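Side-chain contacts in agarase (PDB 6XJ9), which probably hydrolyses agarose, a galactan of red algal cell walls, as a glycoside hydrolase of family GH50 from a marine bacterium: residues L422-M425 with I426-F430; E746-E749 with A750-M754. All blocks are in the same frame, centred on the assembly; numbering follows the deposited sequence. Where two conformers were deposited one is given.

Contact 1: L422-M425 with I426-F430; sequences LDRM and ITWGF
Arg424 and Trp428 lie side by side, one turn apart at the end of helix 413-428. The aliphatic part of the arginine covers the six-membered ring. Arg424 CB sits 3.7 Å from the centroid of the Trp428 six-membered ring and 11° off the normal, a CH-pi contact over the face. Arg424 CG comes within 3.5 Å of Trp428 CZ2. The chain then runs extended from CG to NE, which carries the guanidinium past the ring to salt bridges with Glu251 and Asp741. The guanidinium and indole planes are 21° apart. Arg424 O also lies over a face of the indole, 3.0 Å from Trp428 CG and offset toward the rim. Trp428 N donates to Arg424 O at 2.7 Å.

The helix stops here in a Schellman motif. Gly429 leaves the helix with a positive phi, and the chain turns back on its last turn. Phe430 N gives a weak bond to Met425 O, and Gly429 N bonds to Ile426 O. Met425 bends at chi2 (-49°), and its sulfur makes Met-aromatic contacts with the Trp428 and Phe430 rings, oblique to each. Met425 SD is 3.9 Å from Phe430 CD2. This buried side rests on Ile305 of strand 299-305.

The other side of the helix is looser and partly exposed, and its contacts are polar. Thr427 OG1 bonds to Asp423 O at 2.7 Å from above the carbonyl plane, while Thr427 N reaches the same oxygen. Asp423 OD1 forms a salt bridge with Lys446.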
# COMPACT_ATOMS: atom_id res chain seq x y z
N LEU A 422 -1.92 9.61 -22.57
CA LEU A 422 -1.93 11.05 -22.31
C LEU A 422 -2.83 11.36 -21.11
O LEU A 422 -2.44 12.09 -20.21
CB LEU A 422 -2.38 11.81 -23.56
CG LEU A 422 -1.40 11.77 -24.73
CD1 LEU A 422 -2.04 12.29 -26.01
CD2 LEU A 422 -0.12 12.55 -24.41
N ASP A 423 -4.04 10.77 -21.11
CA ASP A 423 -4.99 10.97 -20.02
C ASP A 423 -4.42 10.48 -18.69
O ASP A 423 -4.61 11.12 -17.66
CB ASP A 423 -6.37 10.40 -20.36
CG ASP A 423 -7.08 11.20 -21.44
OD1 ASP A 423 -6.49 12.18 -21.93
OD2 ASP A 423 -8.22 10.85 -21.77
N ARG A 424 -3.75 9.32 -18.71
CA ARG A 424 -3.13 8.78 -17.50
C ARG A 424 -2.13 9.79 -16.93
O ARG A 424 -2.15 10.06 -15.74
CB ARG A 424 -2.43 7.45 -17.76
CG ARG A 424 -3.36 6.24 -17.74
CD ARG A 424 -2.74 5.04 -18.44
NE ARG A 424 -3.46 3.80 -18.16
CZ ARG A 424 -3.08 2.61 -18.62
NH1 ARG A 424 -2.00 2.50 -19.37
NH2 ARG A 424 -3.78 1.53 -18.32
N MET A 425 -1.27 10.33 -17.80
CA MET A 425 -0.28 11.30 -17.34
C MET A 425 -0.98 12.52 -16.73
O MET A 425 -0.55 13.01 -15.69
CB MET A 425 0.67 11.72 -18.47
CG MET A 425 1.44 10.56 -19.07
SD MET A 425 2.21 9.53 -17.79
CE MET A 425 2.33 7.97 -18.66
N ILE A 426 -2.07 12.98 -17.36
CA ILE A 426 -2.82 14.09 -16.81
C ILE A 426 -3.33 13.69 -15.43
O ILE A 426 -3.15 14.43 -14.46
CB ILE A 426 -4.02 14.50 -17.71
CG1 ILE A 426 -3.63 14.97 -19.12
CG2 ILE A 426 -4.92 15.50 -16.99
CD1 ILE A 426 -2.65 16.11 -19.17
N THR A 427 -3.97 12.52 -15.34
CA THR A 427 -4.69 12.12 -14.14
C THR A 427 -3.69 11.90 -13.00
O THR A 427 -3.97 12.22 -11.84
CB THR A 427 -5.51 10.84 -14.38
OG1 THR A 427 -6.26 11.00 -15.58
CG2 THR A 427 -6.44 10.51 -13.24
N TRP A 428 -2.52 11.34 -13.35
CA TRP A 428 -1.52 11.00 -12.35
C TRP A 428 -0.73 12.25 -11.96
O TRP A 428 0.06 12.19 -11.01
CB TRP A 428 -0.60 9.88 -12.85
CG TRP A 428 -1.34 8.62 -13.20
CD1 TRP A 428 -2.60 8.27 -12.82
CD2 TRP A 428 -0.84 7.53 -14.00
NE1 TRP A 428 -2.94 7.06 -13.36
CE2 TRP A 428 -1.88 6.58 -14.08
CE3 TRP A 428 0.37 7.27 -14.65
CZ2 TRP A 428 -1.72 5.37 -14.77
CZ3 TRP A 428 0.52 6.09 -15.34
CH2 TRP A 428 -0.52 5.16 -15.40
N GLY A 429 -0.94 13.35 -12.70
CA GLY A 429 -0.33 14.63 -12.36
C GLY A 429 1.05 14.84 -12.99
O GLY A 429 1.72 15.83 -12.70
N PHE A 430 1.50 13.92 -13.85
CA PHE A 430 2.84 14.07 -14.40
C PHE A 430 2.89 15.26 -15.36
O PHE A 430 2.01 15.43 -16.21
CB PHE A 430 3.31 12.77 -15.07
CG PHE A 430 3.75 11.67 -14.13
CD1 PHE A 430 4.81 11.85 -13.26
CD2 PHE A 430 3.10 10.44 -14.13
CE1 PHE A 430 5.23 10.83 -12.42
CE2 PHE A 430 3.51 9.43 -13.27
CZ PHE A 430 4.58 9.62 -12.42

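Contact 2: E746-E749 with A750-M754; sequences EMIE and AAKAM
This is a local contact between successive turns near the start of helix 745-763, which ends the chain and packs beside helix 689-704. A salt bridge spans its partly exposed side. Glu749 and Lys752 are three residues apart and point the same way. Lys752 NZ donates to Glu749 OE2 at 3.2 Å. It meets the syn side of the carboxylate, 24° out of its plane. Glu749 bends at chi2 (-66°), which folds the carboxylate back beside the lysine, whereas Lys752 stays extended beyond CG. Lys752 CE also lies 3.6 Å from Glu749 OE2.

The lysine's carbon chain has other neighbours. Lys752 CE touches Ile748 CG2 at 4.0 Å, and the two side chains cross at a slant. Lys752 CG lies 3.3 Å from Ile748 O.

Four helical backbone bonds join the turns, from Ala750 N to Glu746 O through to Ala753 N to Glu749 O. Ala750 lies against Thr697 of helix 689-704, and Glu746 against Gln689 of the same helix. Ile748 packs on Pro743.

Glu749 also packs against Glu749 of the second subunit, so two acidic side chains lie near each other there. If both are charged, the Lys752 ammonium would be expected to offset part of that charge on this side.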
# COMPACT_ATOMS: atom_id res chain seq x y z
N GLU A 746 -0.43 1.56 -6.09
CA GLU A 746 0.31 2.23 -5.03
C GLU A 746 1.23 3.30 -5.64
O GLU A 746 1.40 4.38 -5.06
CB GLU A 746 1.12 1.24 -4.20
CG GLU A 746 0.28 0.23 -3.42
CD GLU A 746 -0.10 -1.06 -4.14
OE1 GLU A 746 0.21 -1.19 -5.35
OE2 GLU A 746 -0.71 -1.92 -3.48
N MET A 747 1.78 3.01 -6.82
CA MET A 747 2.68 3.91 -7.51
C MET A 747 1.91 5.15 -8.00
O MET A 747 2.35 6.28 -7.84
CB MET A 747 3.35 3.19 -8.69
CG MET A 747 4.24 2.01 -8.28
SD MET A 747 5.52 2.47 -7.07
CE MET A 747 6.49 3.61 -8.05
N ILE A 748 0.71 4.90 -8.54
CA ILE A 748 -0.14 5.94 -9.12
C ILE A 748 -0.57 6.92 -8.03
O ILE A 748 -0.56 8.13 -8.26
CB ILE A 748 -1.34 5.29 -9.86
CG1 ILE A 748 -1.03 5.03 -11.33
CG2 ILE A 748 -2.60 6.13 -9.71
CD1 ILE A 748 0.10 4.08 -11.58
N GLU A 749 -0.94 6.38 -6.86
CA GLU A 749 -1.39 7.17 -5.73
C GLU A 749 -0.26 8.05 -5.21
O GLU A 749 -0.46 9.22 -4.92
CB GLU A 749 -1.95 6.28 -4.61
CG GLU A 749 -3.23 5.55 -5.00
CD GLU A 749 -4.42 6.45 -5.24
OE1 GLU A 749 -4.88 7.06 -4.25
OE2 GLU A 749 -4.87 6.57 -6.40
N ALA A 750 0.95 7.47 -5.11
CA ALA A 750 2.10 8.22 -4.64
C ALA A 750 2.49 9.29 -5.66
O ALA A 750 2.80 10.42 -5.27
CB ALA A 750 3.26 7.30 -4.34
N ALA A 751 2.45 8.94 -6.95
CA ALA A 751 2.73 9.88 -8.02
C ALA A 751 1.76 11.06 -7.96
O ALA A 751 2.19 12.21 -8.08
CB ALA A 751 2.68 9.18 -9.35
N LYS A 752 0.46 10.78 -7.76
CA LYS A 752 -0.53 11.84 -7.78
C LYS A 752 -0.25 12.83 -6.65
O LYS A 752 -0.38 14.04 -6.83
CB LYS A 752 -1.94 11.33 -7.46
CG LYS A 752 -2.70 10.60 -8.56
CD LYS A 752 -4.11 10.35 -8.03
CE LYS A 752 -4.91 9.29 -8.73
NZ LYS A 752 -6.17 9.04 -7.97
N ALA A 753 0.08 12.30 -5.47
CA ALA A 753 0.29 13.12 -4.29
C ALA A 753 1.54 13.97 -4.50
O ALA A 753 1.53 15.16 -4.23
CB ALA A 753 0.40 12.26 -3.06
N MET A 754 2.59 13.32 -5.01
CA MET A 754 3.88 13.97 -5.22
C MET A 754 3.72 15.14 -6.18
O MET A 754 4.17 16.24 -5.91
CB MET A 754 4.91 12.99 -5.78
CG MET A 754 6.25 13.63 -6.06
SD MET A 754 6.99 14.29 -4.54
CE MET A 754 7.79 15.76 -5.19

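Overall arrangement
From the N terminus, contact 1 comes first, at the end of helix 413-428. Contact 2 follows more than 300 residues later, in helix 745-763. Each lies within one continuous run of chain, so neither closes a long loop; they follow in series without nesting or crossing. In space their centres are about 11 Å apart, and they touch. Trp428 CE2 packs on Ile748 CG1 at 3.3 Å, and Phe430 CZ meets Ala751 CB at 3.6 Å. The end of the earlier helix thus rests on the C-terminal helix. Phe736 joins both, edge-to-face with Phe430 and against Met747. Phe430 also reaches strand 299-305, while contact 2 reaches helix 689-704.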